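Local coordinates for protein HTP-2 (Caenorhabditis elegans, PDB 4TZM) that binds a closure motif of HTP-3 through its HORMA domain and probably helps assemble the meiotic chromosome axis, at residues E120-F125 with E187-E192; N68-N73 with T173-V178; Y47-A52 with A242-W247; Q179-K184 with V230-L235. All coordinates share one frame; numbering follows the deposited sequence.

Contact 1. Residues E120-F125 with E187-E192; sequences EAIEVF and EPLPAE
E123 and L189 meet where the head of strand 123-133 faces the loop that follows helix 164-185. From CB the E123 chain runs out with CG anti to the backbone N (chi1 -178°); E123 CG passes W247 O at 3.7 Å, and the chain stays extended, which carries the carboxylate to the leucine. There CD and both oxygens lie near one methyl, the shortest approach being OE2 to L189 CD2 at 3.7 Å. In the other direction OE2 sits in the plane of the F125 ring, at its edge. The carboxylate's polar partners come from outside: OE1 takes a salt bridge from R57 and a hydrogen bond from S248, and R57 also holds the carbonyl of E187. A lysine in place of E123 would probably leave R57 without its charge partner and set two cations against each other. Beside this pair, I122 CD1 reaches the P190 ring at CD, 3.9 Å away. I122 and E123 both face V112 in a classic beta bulge, so two consecutive side chains can turn to the same loop. No hydrogen bond crosses the contact: I122 packs on P190, while a carboxylate, probably kept ionised by the salt bridge to R57, lies against a leucine methyl.

Contact 2. Residues N68-N73 with T173-V178; sequences NYITEN and TIVRSV
I70 and V175 point straight at each other, tip to tip, between the turn after strand 65-69 and the middle of helix 164-185. The isoleucine's CD1 enters the fork of the valine: it lies 3.5 Å from V175 CG2 and 3.6 Å from V175 CG1, with CB just behind. The first of these distances is tighter than usual for two carbons. V175 turns CG1 anti to its own N (chi1 -180°), which presents both methyls to the incoming tip. At the exposed border of the contact, N73 and R176 slant past one another, their amide and guanidinium planes 44° apart. N73 OD1 stands near the guanidinium plane, at its edge, but at 4.1 Å from R176 NH2 it is too far for a hydrogen bond. The turn carrying I70 and N73 is braced from within: T71 OG1 accepts from the backbone N of N73 at 3.2 Å, an ST turn, while I70 and T71 form a classic beta bulge facing L74. W24 also packs on I70. What joins turn and helix here is therefore one close methyl contact between buried side chains, and the outer polar pair adds at most a loose electrostatic attraction.

Contact 3. Residues Y47-A52 with A242-W247; sequences YVVFSA and AHMQCW
M244 lays its terminal methyl against V49 and obliquely against the ring of F50, with M244 CE 4.3 Å from F50 CE1, joining strand 240-248 to helix 35-56 at the heart of the HORMA domain, where helices pack on an antiparallel sheet. V49 and M244 reach toward each other tip to tip: CE of the methionine comes 3.7 Å from V49 CG1, and the sulfur SD lies 4.1 Å from that same methyl. The methionine leaves the strand with CG anti to the backbone N and then bends at chi2 (68°), so that SD and CE fold round instead of running straight out from the sheet. That bend brings the sulfur to 5.3 Å from the centroid of the F50 ring, 31° off the ring normal, a Met-aromatic contact with an oblique approach. No hydrogen bond crosses between the two segments, so the junction depends on shape and on the polarisable sulfur.

Each side is fixed by its own neighbours. M244 is paired through its backbone with I232 and G233 of the adjoining strand, and its side chain also touches I232. On the helix, V49 packs against I174 of helix 164-185, while F50 leans on M127 of strand 123-133. The helix's other flank is tied to strand 75-79 by Y47 and S51, whose hydroxyls bond to the backbone of L79. Within the turn, S51 OG and S51 N both donate to Y47 O, the hydroxyl standing 2.6 Å from it and nearly in line with the carbonyl bond.

Contact 4. Residues Q179-K184 with V230-L235; sequences QFLCTK and VTIGHL
L181 faces V230 and I232 with both of its methyls, and van der Waals packing is the whole of the interaction across these segments. The leucine and V230 meet tip to tip: L181 CD1 and L181 CD2 each lie 4.1 Å from V230 CG1, so the valine methyl sits astride the leucine fork. I232 comes in differently, crossing the leucine at about a right angle, with its CG1 4.1 Å from L181 CD2 and its CD1 only slightly farther from the same methyl. L181 holds CG anti to the backbone N (chi1 172°), which directs the fork from helix 164-185 toward the strand. All of these are ordinary van der Waals distances.

Hydrogen bonding stays within the elements. On the outer side of the helix, T183 OG1 donates to Q179 O at 2.9 Å, in the carbonyl plane, and the longer T183 N bond shares that acceptor; a wider pi-type turn spans 181-184. On the strand, G233 has backbone angles (phi 153°) at which a side chain would run into the preceding carbonyl O, so glycine suits the position.

Around the pair, C246 of strand 240-248 touches both L181 and I232, and V178 of helix 164-185 adds to the packing on I232. Q179 is tied to the backbone of S75, and C182 touches Q56, so this last part of the helix rests between strand 228-235, helix 35-56 and strand 75-79.

Contacts 3 and 4 are the buried pair, their centres about 8 Å apart, and they share a sheet: strands 228-235 and 240-248 are paired, with C246 N bonding to V230 O. Both are purely apolar across the interface, although contact 3 adds an oblique sulfur-aromatic contact. Contacts 1 and 2 are partly exposed, and there charged groups appear: a carboxylate gripped by an arginine in contact 1, a loose amide and guanidinium in contact 2. Helix 164-185 serves contacts 2 and 4 and touches contact 3 through I174 and V178, while F125 of contact 1 packs on L181, C182 and C246, bringing strand 123-133 into the same core.

Contact 1. Residues E120-F125 with E187-E192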
loop_
_atom_site.group_PDB
_atom_site.type_symbol
_atom_site.label_atom_id
_atom_site.label_comp_id
_atom_site.label_asym_id
_atom_site.label_seq_id
_atom_site.Cartn_x
_atom_site.Cartn_y
_atom_site.Cartn_z
ATOM N N GLU A 120 7.763 18.067 7.637
ATOM C CA GLU A 120 8.842 17.139 7.950
ATOM C C GLU A 120 8.331 16.035 8.866
ATOM O O GLU A 120 7.787 16.309 9.935
ATOM C CB GLU A 120 10.015 17.867 8.606
ATOM C CG GLU A 120 11.215 16.974 8.875
ATOM C CD GLU A 120 12.365 17.717 9.519
ATOM O OE1 GLU A 120 12.214 18.923 9.804
ATOM O OE2 GLU A 120 13.423 17.090 9.739
ATOM N N ALA A 121 8.511 14.786 8.451
ATOM C CA ALA A 121 7.980 13.659 9.208
ATOM C C ALA A 121 9.033 13.001 10.089
ATOM O O ALA A 121 10.234 13.187 9.894
ATOM C CB ALA A 121 7.378 12.636 8.265
ATOM N N ILE A 122 8.563 12.230 11.065
ATOM C CA ILE A 122 9.439 11.455 11.932
ATOM C C ILE A 122 9.343 9.977 11.559
ATOM O O ILE A 122 10.171 9.164 11.975
ATOM C CB ILE A 122 9.086 11.648 13.422
ATOM C CG1 ILE A 122 7.744 10.990 13.755
ATOM C CG2 ILE A 122 9.059 13.131 13.776
ATOM C CD1 ILE A 122 7.523 10.773 15.244
ATOM N N GLU A 123 8.329 9.642 10.764
ATOM C CA GLU A 123 8.139 8.282 10.262
ATOM C C GLU A 123 7.242 8.275 9.023
ATOM O O GLU A 123 6.202 8.932 9.002
ATOM C CB GLU A 123 7.541 7.386 11.350
ATOM C CG GLU A 123 7.354 5.936 10.935
ATOM C CD GLU A 123 7.135 5.015 12.122
ATOM O OE1 GLU A 123 8.118 4.697 12.829
ATOM O OE2 GLU A 123 5.977 4.608 12.348
ATOM N N VAL A 124 7.650 7.538 7.992
ATOM C CA VAL A 124 6.878 7.452 6.754
ATOM C C VAL A 124 6.783 6.025 6.222
ATOM O O VAL A 124 7.793 5.336 6.085
ATOM C CB VAL A 124 7.484 8.337 5.639
ATOM C CG1 VAL A 124 6.779 8.087 4.314
ATOM C CG2 VAL A 124 7.404 9.806 6.010
ATOM N N PHE A 125 5.565 5.586 5.925
ATOM C CA PHE A 125 5.357 4.352 5.180
ATOM C C PHE A 125 4.806 4.691 3.800
ATOM O O PHE A 125 3.667 5.143 3.676
ATOM C CB PHE A 125 4.409 3.415 5.928
ATOM C CG PHE A 125 5.054 2.700 7.078
ATOM C CD1 PHE A 125 5.163 3.310 8.319
ATOM C CD2 PHE A 125 5.559 1.418 6.918
ATOM C CE1 PHE A 125 5.762 2.651 9.383
ATOM C CE2 PHE A 125 6.159 0.753 7.976
ATOM C CZ PHE A 125 6.260 1.370 9.211
ATOM N N GLU A 187 11.545 1.160 17.048
ATOM C CA GLU A 187 11.219 1.629 18.388
ATOM C C GLU A 187 9.752 2.042 18.418
ATOM O O GLU A 187 9.172 2.338 17.370
ATOM C CB GLU A 187 12.105 2.811 18.790
ATOM C CG GLU A 187 13.242 2.474 19.744
ATOM C CD GLU A 187 13.847 3.718 20.370
ATOM O OE1 GLU A 187 13.421 4.834 20.003
ATOM O OE2 GLU A 187 14.742 3.582 21.231
ATOM N N PRO A 188 9.137 2.054 19.614
ATOM C CA PRO A 188 7.764 2.562 19.728
ATOM C C PRO A 188 7.674 4.032 19.331
ATOM O O PRO A 188 8.645 4.766 19.516
ATOM C CB PRO A 188 7.442 2.386 21.215
ATOM C CG PRO A 188 8.393 1.304 21.695
ATOM C CD PRO A 188 9.641 1.501 20.886
ATOM N N LEU A 189 6.532 4.449 18.791
ATOM C CA LEU A 189 6.313 5.852 18.463
ATOM C C LEU A 189 6.268 6.687 19.740
ATOM O O LEU A 189 5.895 6.181 20.801
ATOM C CB LEU A 189 5.019 6.028 17.661
ATOM C CG LEU A 189 5.087 5.684 16.171
ATOM C CD1 LEU A 189 3.714 5.797 15.522
ATOM C CD2 LEU A 189 6.088 6.586 15.469
ATOM N N PRO A 190 6.670 7.968 19.647
ATOM C CA PRO A 190 6.605 8.879 20.796
ATOM C C PRO A 190 5.185 9.029 21.344
ATOM O O PRO A 190 4.224 8.628 20.683
ATOM C CB PRO A 190 7.109 10.207 20.220
ATOM C CG PRO A 190 7.981 9.813 19.081
ATOM C CD PRO A 190 7.326 8.597 18.486
ATOM N N ALA A 191 5.060 9.604 22.537
ATOM C CA ALA A 191 3.767 9.723 23.205
ATOM C C ALA A 191 2.825 10.666 22.466
ATOM O O ALA A 191 1.605 10.528 22.553
ATOM C CB ALA A 191 3.957 10.190 24.644
ATOM N N GLU A 192 3.394 11.621 21.740
ATOM C CA GLU A 192 2.596 12.584 20.995
ATOM C C GLU A 192 2.986 12.608 19.523
ATOM O O GLU A 192 4.163 12.753 19.186
ATOM C CB GLU A 192 2.743 13.981 21.597
ATOM C CG GLU A 192 2.232 14.097 23.021
ATOM C CD GLU A 192 2.379 15.498 23.576
ATOM O OE1 GLU A 192 3.148 16.290 22.991
ATOM O OE2 GLU A 192 1.720 15.811 24.592
#

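Contact 2. Residues N68-N73 with T173-V178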
loop_
_atom_site.group_PDB
_atom_site.type_symbol
_atom_site.label_atom_id
_atom_site.label_comp_id
_atom_site.label_asym_id
_atom_site.label_seq_id
_atom_site.Cartn_x
_atom_site.Cartn_y
_atom_site.Cartn_z
ATOM N N ASN A 68 -8.125 -10.955 10.153
ATOM C CA ASN A 68 -8.224 -11.590 8.850
ATOM C C ASN A 68 -7.031 -12.501 8.611
ATOM O O ASN A 68 -6.055 -12.466 9.360
ATOM C CB ASN A 68 -8.313 -10.543 7.739
ATOM C CG ASN A 68 -9.734 -10.098 7.468
ATOM O OD1 ASN A 68 -10.483 -10.774 6.762
ATOM N ND2 ASN A 68 -10.114 -8.952 8.021
ATOM N N TYR A 69 -7.119 -13.319 7.566
ATOM C CA TYR A 69 -6.025 -14.199 7.176
ATOM C C TYR A 69 -5.684 -14.006 5.704
ATOM O O TYR A 69 -6.574 -13.848 4.868
ATOM C CB TYR A 69 -6.382 -15.664 7.432
ATOM C CG TYR A 69 -6.424 -16.078 8.886
ATOM C CD1 TYR A 69 -7.507 -15.754 9.695
ATOM C CD2 TYR A 69 -5.388 -16.815 9.445
ATOM C CE1 TYR A 69 -7.550 -16.141 11.025
ATOM C CE2 TYR A 69 -5.421 -17.207 10.771
ATOM C CZ TYR A 69 -6.505 -16.868 11.557
ATOM O OH TYR A 69 -6.545 -17.256 12.879
ATOM N N ILE A 70 -4.393 -14.016 5.399
ATOM C CA ILE A 70 -3.919 -13.975 4.023
ATOM C C ILE A 70 -3.629 -15.392 3.552
ATOM O O ILE A 70 -3.933 -15.763 2.419
ATOM C CB ILE A 70 -2.659 -13.114 3.892
ATOM C CG1 ILE A 70 -2.898 -11.748 4.531
ATOM C CG2 ILE A 70 -2.255 -12.969 2.432
ATOM C CD1 ILE A 70 -1.637 -11.013 4.859
ATOM N N THR A 71 -3.020 -16.176 4.435
ATOM C CA THR A 71 -2.889 -17.615 4.246
ATOM C C THR A 71 -3.355 -18.292 5.529
ATOM O O THR A 71 -3.694 -17.617 6.498
ATOM C CB THR A 71 -1.445 -18.041 3.916
ATOM O OG1 THR A 71 -0.646 -18.010 5.102
ATOM C CG2 THR A 71 -0.836 -17.117 2.878
ATOM N N GLU A 72 -3.376 -19.619 5.537
ATOM C CA GLU A 72 -3.799 -20.355 6.724
ATOM C C GLU A 72 -2.836 -20.117 7.879
ATOM O O GLU A 72 -3.223 -20.162 9.047
ATOM C CB GLU A 72 -3.898 -21.850 6.424
ATOM C CG GLU A 72 -4.979 -22.224 5.428
ATOM C CD GLU A 72 -5.005 -23.713 5.146
ATOM O OE1 GLU A 72 -4.042 -24.408 5.535
ATOM O OE2 GLU A 72 -5.987 -24.191 4.540
ATOM N N ASN A 73 -1.580 -19.852 7.535
ATOM C CA ASN A 73 -0.516 -19.673 8.516
ATOM C C ASN A 73 -0.375 -18.227 8.989
ATOM O O ASN A 73 0.131 -17.974 10.083
ATOM C CB ASN A 73 0.816 -20.143 7.923
ATOM C CG ASN A 73 1.668 -20.904 8.918
ATOM O OD1 ASN A 73 2.224 -20.323 9.850
ATOM N ND2 ASN A 73 1.784 -22.213 8.718
ATOM N N THR A 173 5.122 -11.825 1.781
ATOM C CA THR A 173 6.403 -11.244 2.183
ATOM C C THR A 173 6.251 -9.838 2.767
ATOM O O THR A 173 6.864 -9.507 3.782
ATOM C CB THR A 173 7.382 -11.188 0.991
ATOM O OG1 THR A 173 7.827 -12.514 0.680
ATOM C CG2 THR A 173 8.588 -10.314 1.315
ATOM N N ILE A 174 5.429 -9.013 2.125
ATOM C CA ILE A 174 5.242 -7.631 2.557
ATOM C C ILE A 174 4.633 -7.571 3.957
ATOM O O ILE A 174 5.141 -6.863 4.830
ATOM C CB ILE A 174 4.356 -6.841 1.564
ATOM C CG1 ILE A 174 5.190 -6.386 0.365
ATOM C CG2 ILE A 174 3.721 -5.632 2.243
ATOM C CD1 ILE A 174 4.397 -5.638 -0.685
ATOM N N VAL A 175 3.567 -8.339 4.168
ATOM C CA VAL A 175 2.854 -8.351 5.442
ATOM C C VAL A 175 3.699 -8.941 6.570
ATOM O O VAL A 175 3.672 -8.445 7.700
ATOM C CB VAL A 175 1.535 -9.124 5.317
ATOM C CG1 VAL A 175 0.794 -9.130 6.646
ATOM C CG2 VAL A 175 0.681 -8.494 4.223
ATOM N N ARG A 176 4.466 -9.982 6.262
ATOM C CA ARG A 176 5.400 -10.538 7.234
ATOM C C ARG A 176 6.470 -9.516 7.597
ATOM O O ARG A 176 6.782 -9.329 8.770
ATOM C CB ARG A 176 6.053 -11.817 6.700
ATOM C CG ARG A 176 5.266 -13.085 7.000
ATOM C CD ARG A 176 6.110 -14.333 6.771
ATOM N NE ARG A 176 5.656 -15.453 7.593
ATOM C CZ ARG A 176 4.838 -16.413 7.171
ATOM N NH1 ARG A 176 4.383 -16.403 5.926
ATOM N NH2 ARG A 176 4.479 -17.389 7.995
ATOM N N SER A 177 7.022 -8.848 6.591
ATOM C CA SER A 177 8.060 -7.850 6.829
ATOM C C SER A 177 7.524 -6.668 7.634
ATOM O O SER A 177 8.209 -6.154 8.512
ATOM C CB SER A 177 8.657 -7.367 5.505
ATOM O OG SER A 177 9.471 -8.370 4.918
ATOM N N VAL A 178 6.297 -6.245 7.340
ATOM C CA VAL A 178 5.668 -5.169 8.098
ATOM C C VAL A 178 5.512 -5.564 9.563
ATOM O O VAL A 178 5.955 -4.840 10.458
ATOM C CB VAL A 178 4.291 -4.784 7.512
ATOM C CG1 VAL A 178 3.490 -3.969 8.516
ATOM C CG2 VAL A 178 4.468 -4.009 6.222
#

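Contact 3. Residues Y47-A52 with A242-W247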
loop_
_atom_site.group_PDB
_atom_site.type_symbol
_atom_site.label_atom_id
_atom_site.label_comp_id
_atom_site.label_asym_id
_atom_site.label_seq_id
_atom_site.Cartn_x
_atom_site.Cartn_y
_atom_site.Cartn_z
ATOM N N TYR A 47 -5.282 -1.340 1.109
ATOM C CA TYR A 47 -6.142 -1.513 2.277
ATOM C C TYR A 47 -5.512 -2.434 3.319
ATOM O O TYR A 47 -5.558 -2.156 4.518
ATOM C CB TYR A 47 -7.510 -2.057 1.841
ATOM C CG TYR A 47 -8.399 -2.554 2.968
ATOM C CD1 TYR A 47 -9.157 -1.671 3.734
ATOM C CD2 TYR A 47 -8.495 -3.911 3.250
ATOM C CE1 TYR A 47 -9.976 -2.130 4.762
ATOM C CE2 TYR A 47 -9.305 -4.378 4.268
ATOM C CZ TYR A 47 -10.045 -3.486 5.021
ATOM O OH TYR A 47 -10.851 -3.956 6.035
ATOM N N VAL A 48 -4.915 -3.528 2.857
ATOM C CA VAL A 48 -4.373 -4.529 3.764
ATOM C C VAL A 48 -3.066 -4.069 4.397
ATOM O O VAL A 48 -2.899 -4.156 5.611
ATOM C CB VAL A 48 -4.153 -5.870 3.051
ATOM C CG1 VAL A 48 -3.377 -6.832 3.945
ATOM C CG2 VAL A 48 -5.490 -6.475 2.649
ATOM N N VAL A 49 -2.147 -3.566 3.583
ATOM C CA VAL A 49 -0.837 -3.182 4.093
ATOM C C VAL A 49 -0.932 -1.985 5.035
ATOM O O VAL A 49 -0.361 -2.008 6.120
ATOM C CB VAL A 49 0.150 -2.881 2.942
ATOM C CG1 VAL A 49 1.496 -2.453 3.499
ATOM C CG2 VAL A 49 0.317 -4.111 2.072
ATOM N N PHE A 50 -1.674 -0.954 4.644
ATOM C CA PHE A 50 -1.796 0.225 5.501
ATOM C C PHE A 50 -2.601 -0.043 6.764
ATOM O O PHE A 50 -2.393 0.618 7.780
ATOM C CB PHE A 50 -2.392 1.398 4.722
ATOM C CG PHE A 50 -1.386 2.096 3.867
ATOM C CD1 PHE A 50 -0.309 2.742 4.449
ATOM C CD2 PHE A 50 -1.491 2.083 2.490
ATOM C CE1 PHE A 50 0.640 3.380 3.673
ATOM C CE2 PHE A 50 -0.547 2.722 1.705
ATOM C CZ PHE A 50 0.521 3.370 2.300
ATOM N N SER A 51 -3.504 -1.017 6.711
ATOM C CA SER A 51 -4.186 -1.471 7.920
ATOM C C SER A 51 -3.192 -2.105 8.876
ATOM O O SER A 51 -3.196 -1.822 10.075
ATOM C CB SER A 51 -5.291 -2.471 7.591
ATOM O OG SER A 51 -6.393 -1.826 6.989
ATOM N N ALA A 52 -2.346 -2.975 8.331
ATOM C CA ALA A 52 -1.307 -3.632 9.107
ATOM C C ALA A 52 -0.377 -2.607 9.747
ATOM O O ALA A 52 -0.038 -2.723 10.920
ATOM C CB ALA A 52 -0.520 -4.598 8.230
ATOM N N ALA A 242 4.146 -1.846 -7.429
ATOM C CA ALA A 242 4.203 -0.994 -6.251
ATOM C C ALA A 242 5.492 -1.238 -5.465
ATOM O O ALA A 242 5.991 -2.366 -5.410
ATOM C CB ALA A 242 2.991 -1.231 -5.370
ATOM N N HIS A 243 6.037 -0.179 -4.873
ATOM C CA HIS A 243 7.221 -0.300 -4.029
ATOM C C HIS A 243 6.944 0.268 -2.637
ATOM O O HIS A 243 6.613 1.448 -2.494
ATOM C CB HIS A 243 8.410 0.415 -4.662
ATOM C CG HIS A 243 9.696 0.207 -3.926
ATOM N ND1 HIS A 243 10.368 1.235 -3.301
ATOM C CD2 HIS A 243 10.430 -0.910 -3.711
ATOM C CE1 HIS A 243 11.466 0.759 -2.736
ATOM N NE2 HIS A 243 11.524 -0.539 -2.969
ATOM N N MET A 244 7.077 -0.583 -1.622
ATOM C CA MET A 244 6.803 -0.211 -0.235
ATOM C C MET A 244 8.106 0.097 0.511
ATOM O O MET A 244 9.060 -0.687 0.477
ATOM C CB MET A 244 6.022 -1.332 0.466
ATOM C CG MET A 244 5.457 -0.970 1.838
ATOM S SD MET A 244 4.124 0.251 1.790
ATOM C CE MET A 244 3.773 0.456 3.537
ATOM N N GLN A 245 8.143 1.248 1.174
ATOM C CA GLN A 245 9.346 1.711 1.854
ATOM C C GLN A 245 9.009 2.291 3.219
ATOM O O GLN A 245 7.881 2.717 3.458
ATOM C CB GLN A 245 10.066 2.764 1.007
ATOM C CG GLN A 245 11.389 2.312 0.421
ATOM C CD GLN A 245 11.904 3.253 -0.654
ATOM O OE1 GLN A 245 11.175 4.118 -1.139
ATOM N NE2 GLN A 245 13.167 3.083 -1.035
ATOM N N CYS A 246 9.988 2.304 4.118
ATOM C CA CYS A 246 9.796 2.903 5.430
ATOM C C CYS A 246 10.989 3.762 5.812
ATOM O O CYS A 246 12.119 3.279 5.873
ATOM C CB CYS A 246 9.562 1.829 6.497
ATOM S SG CYS A 246 9.411 2.459 8.194
ATOM N N TRP A 247 10.729 5.044 6.034
ATOM C CA TRP A 247 11.687 5.935 6.671
ATOM C C TRP A 247 11.243 6.112 8.114
ATOM O O TRP A 247 10.046 6.219 8.382
ATOM C CB TRP A 247 11.756 7.287 5.960
ATOM C CG TRP A 247 12.448 7.254 4.633
ATOM C CD1 TRP A 247 13.795 7.277 4.412
ATOM C CD2 TRP A 247 11.830 7.213 3.341
ATOM N NE1 TRP A 247 14.054 7.245 3.063
ATOM C CE2 TRP A 247 12.865 7.206 2.384
ATOM C CE3 TRP A 247 10.504 7.179 2.901
ATOM C CZ2 TRP A 247 12.612 7.164 1.012
ATOM C CZ3 TRP A 247 10.255 7.139 1.538
ATOM C CH2 TRP A 247 11.304 7.132 0.612
#

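Contact 4. Residues Q179-K184 with V230-L235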
loop_
_atom_site.group_PDB
_atom_site.type_symbol
_atom_site.label_atom_id
_atom_site.label_comp_id
_atom_site.label_asym_id
_atom_site.label_seq_id
_atom_site.Cartn_x
_atom_site.Cartn_y
_atom_site.Cartn_z
ATOM N N GLN A 179 4.896 -6.718 9.805
ATOM C CA GLN A 179 4.718 -7.207 11.169
ATOM C C GLN A 179 6.051 -7.384 11.884
ATOM O O GLN A 179 6.156 -7.115 13.075
ATOM C CB GLN A 179 3.949 -8.526 11.169
ATOM C CG GLN A 179 2.518 -8.385 10.683
ATOM C CD GLN A 179 1.806 -9.713 10.573
ATOM O OE1 GLN A 179 2.429 -10.772 10.659
ATOM N NE2 GLN A 179 0.491 -9.667 10.383
ATOM N N PHE A 180 7.073 -7.827 11.158
ATOM C CA PHE A 180 8.385 -8.010 11.766
ATOM C C PHE A 180 9.064 -6.666 12.037
ATOM O O PHE A 180 9.625 -6.455 13.114
ATOM C CB PHE A 180 9.276 -8.884 10.886
ATOM C CG PHE A 180 10.709 -8.912 11.326
ATOM C CD1 PHE A 180 11.095 -9.646 12.435
ATOM C CD2 PHE A 180 11.671 -8.194 10.636
ATOM C CE1 PHE A 180 12.414 -9.665 12.844
ATOM C CE2 PHE A 180 12.991 -8.210 11.040
ATOM C CZ PHE A 180 13.363 -8.944 12.146
ATOM N N LEU A 181 9.009 -5.765 11.058
ATOM C CA LEU A 181 9.583 -4.425 11.182
ATOM C C LEU A 181 8.998 -3.644 12.359
ATOM O O LEU A 181 9.731 -3.070 13.169
ATOM C CB LEU A 181 9.360 -3.631 9.891
ATOM C CG LEU A 181 9.720 -2.143 9.876
ATOM C CD1 LEU A 181 11.207 -1.953 10.113
ATOM C CD2 LEU A 181 9.296 -1.499 8.563
ATOM N N CYS A 182 7.673 -3.623 12.451
ATOM C CA CYS A 182 7.002 -2.795 13.448
ATOM C C CYS A 182 7.123 -3.360 14.859
ATOM O O CYS A 182 7.100 -2.610 15.834
ATOM C CB CYS A 182 5.528 -2.616 13.077
ATOM S SG CYS A 182 5.264 -1.741 11.524
ATOM N N THR A 183 7.250 -4.679 14.959
ATOM C CA THR A 183 7.306 -5.359 16.253
ATOM C C THR A 183 8.729 -5.547 16.788
ATOM O O THR A 183 9.001 -5.240 17.949
ATOM C CB THR A 183 6.629 -6.742 16.172
ATOM O OG1 THR A 183 5.259 -6.577 15.787
ATOM C CG2 THR A 183 6.698 -7.463 17.510
ATOM N N LYS A 184 9.635 -6.038 15.943
ATOM C CA LYS A 184 10.971 -6.444 16.391
ATOM C C LYS A 184 12.100 -5.478 16.013
ATOM O O LYS A 184 13.208 -5.603 16.524
ATOM C CB LYS A 184 11.307 -7.834 15.838
ATOM C CG LYS A 184 10.273 -8.905 16.136
ATOM C CD LYS A 184 10.299 -9.323 17.594
ATOM C CE LYS A 184 9.370 -10.500 17.843
ATOM N NZ LYS A 184 9.589 -11.108 19.187
ATOM N N VAL A 230 14.402 1.617 5.007
ATOM C CA VAL A 230 14.346 0.174 4.802
ATOM C C VAL A 230 13.232 -0.208 3.817
ATOM O O VAL A 230 12.163 0.395 3.798
ATOM C CB VAL A 230 14.159 -0.577 6.152
ATOM C CG1 VAL A 230 12.787 -0.304 6.752
ATOM C CG2 VAL A 230 14.392 -2.075 5.981
ATOM N N THR A 231 13.509 -1.205 2.982
ATOM C CA THR A 231 12.565 -1.670 1.972
ATOM C C THR A 231 11.725 -2.830 2.500
ATOM O O THR A 231 12.258 -3.819 2.993
ATOM C CB THR A 231 13.303 -2.106 0.684
ATOM O OG1 THR A 231 14.000 -0.985 0.127
ATOM C CG2 THR A 231 12.327 -2.654 -0.347
ATOM N N ILE A 232 10.408 -2.700 2.403
ATOM C CA ILE A 232 9.493 -3.726 2.894
ATOM C C ILE A 232 9.263 -4.789 1.829
ATOM O O ILE A 232 9.188 -5.983 2.131
ATOM C CB ILE A 232 8.134 -3.117 3.325
ATOM C CG1 ILE A 232 8.283 -2.341 4.633
ATOM C CG2 ILE A 232 7.072 -4.192 3.498
ATOM C CD1 ILE A 232 8.726 -0.916 4.448
ATOM N N GLY A 233 9.155 -4.346 0.580
ATOM C CA GLY A 233 8.916 -5.250 -0.528
ATOM C C GLY A 233 8.211 -4.592 -1.700
ATOM O O GLY A 233 7.983 -3.382 -1.706
ATOM N N HIS A 234 7.864 -5.403 -2.695
ATOM C CA HIS A 234 7.219 -4.916 -3.905
ATOM C C HIS A 234 6.061 -5.814 -4.331
ATOM O O HIS A 234 5.881 -6.914 -3.808
ATOM C CB HIS A 234 8.237 -4.808 -5.041
ATOM C CG HIS A 234 8.820 -6.123 -5.455
ATOM N ND1 HIS A 234 9.956 -6.650 -4.878
ATOM C CD2 HIS A 234 8.419 -7.021 -6.385
ATOM C CE1 HIS A 234 10.231 -7.815 -5.439
ATOM N NE2 HIS A 234 9.315 -8.062 -6.357
ATOM N N LEU A 235 5.276 -5.325 -5.285
ATOM C CA LEU A 235 4.146 -6.058 -5.839
ATOM C C LEU A 235 4.177 -5.915 -7.355
ATOM O O LEU A 235 4.421 -4.824 -7.871
ATOM C CB LEU A 235 2.819 -5.537 -5.267
ATOM C CG LEU A 235 2.547 -5.797 -3.781
ATOM C CD1 LEU A 235 1.352 -4.993 -3.273
ATOM C CD2 LEU A 235 2.335 -7.282 -3.524
#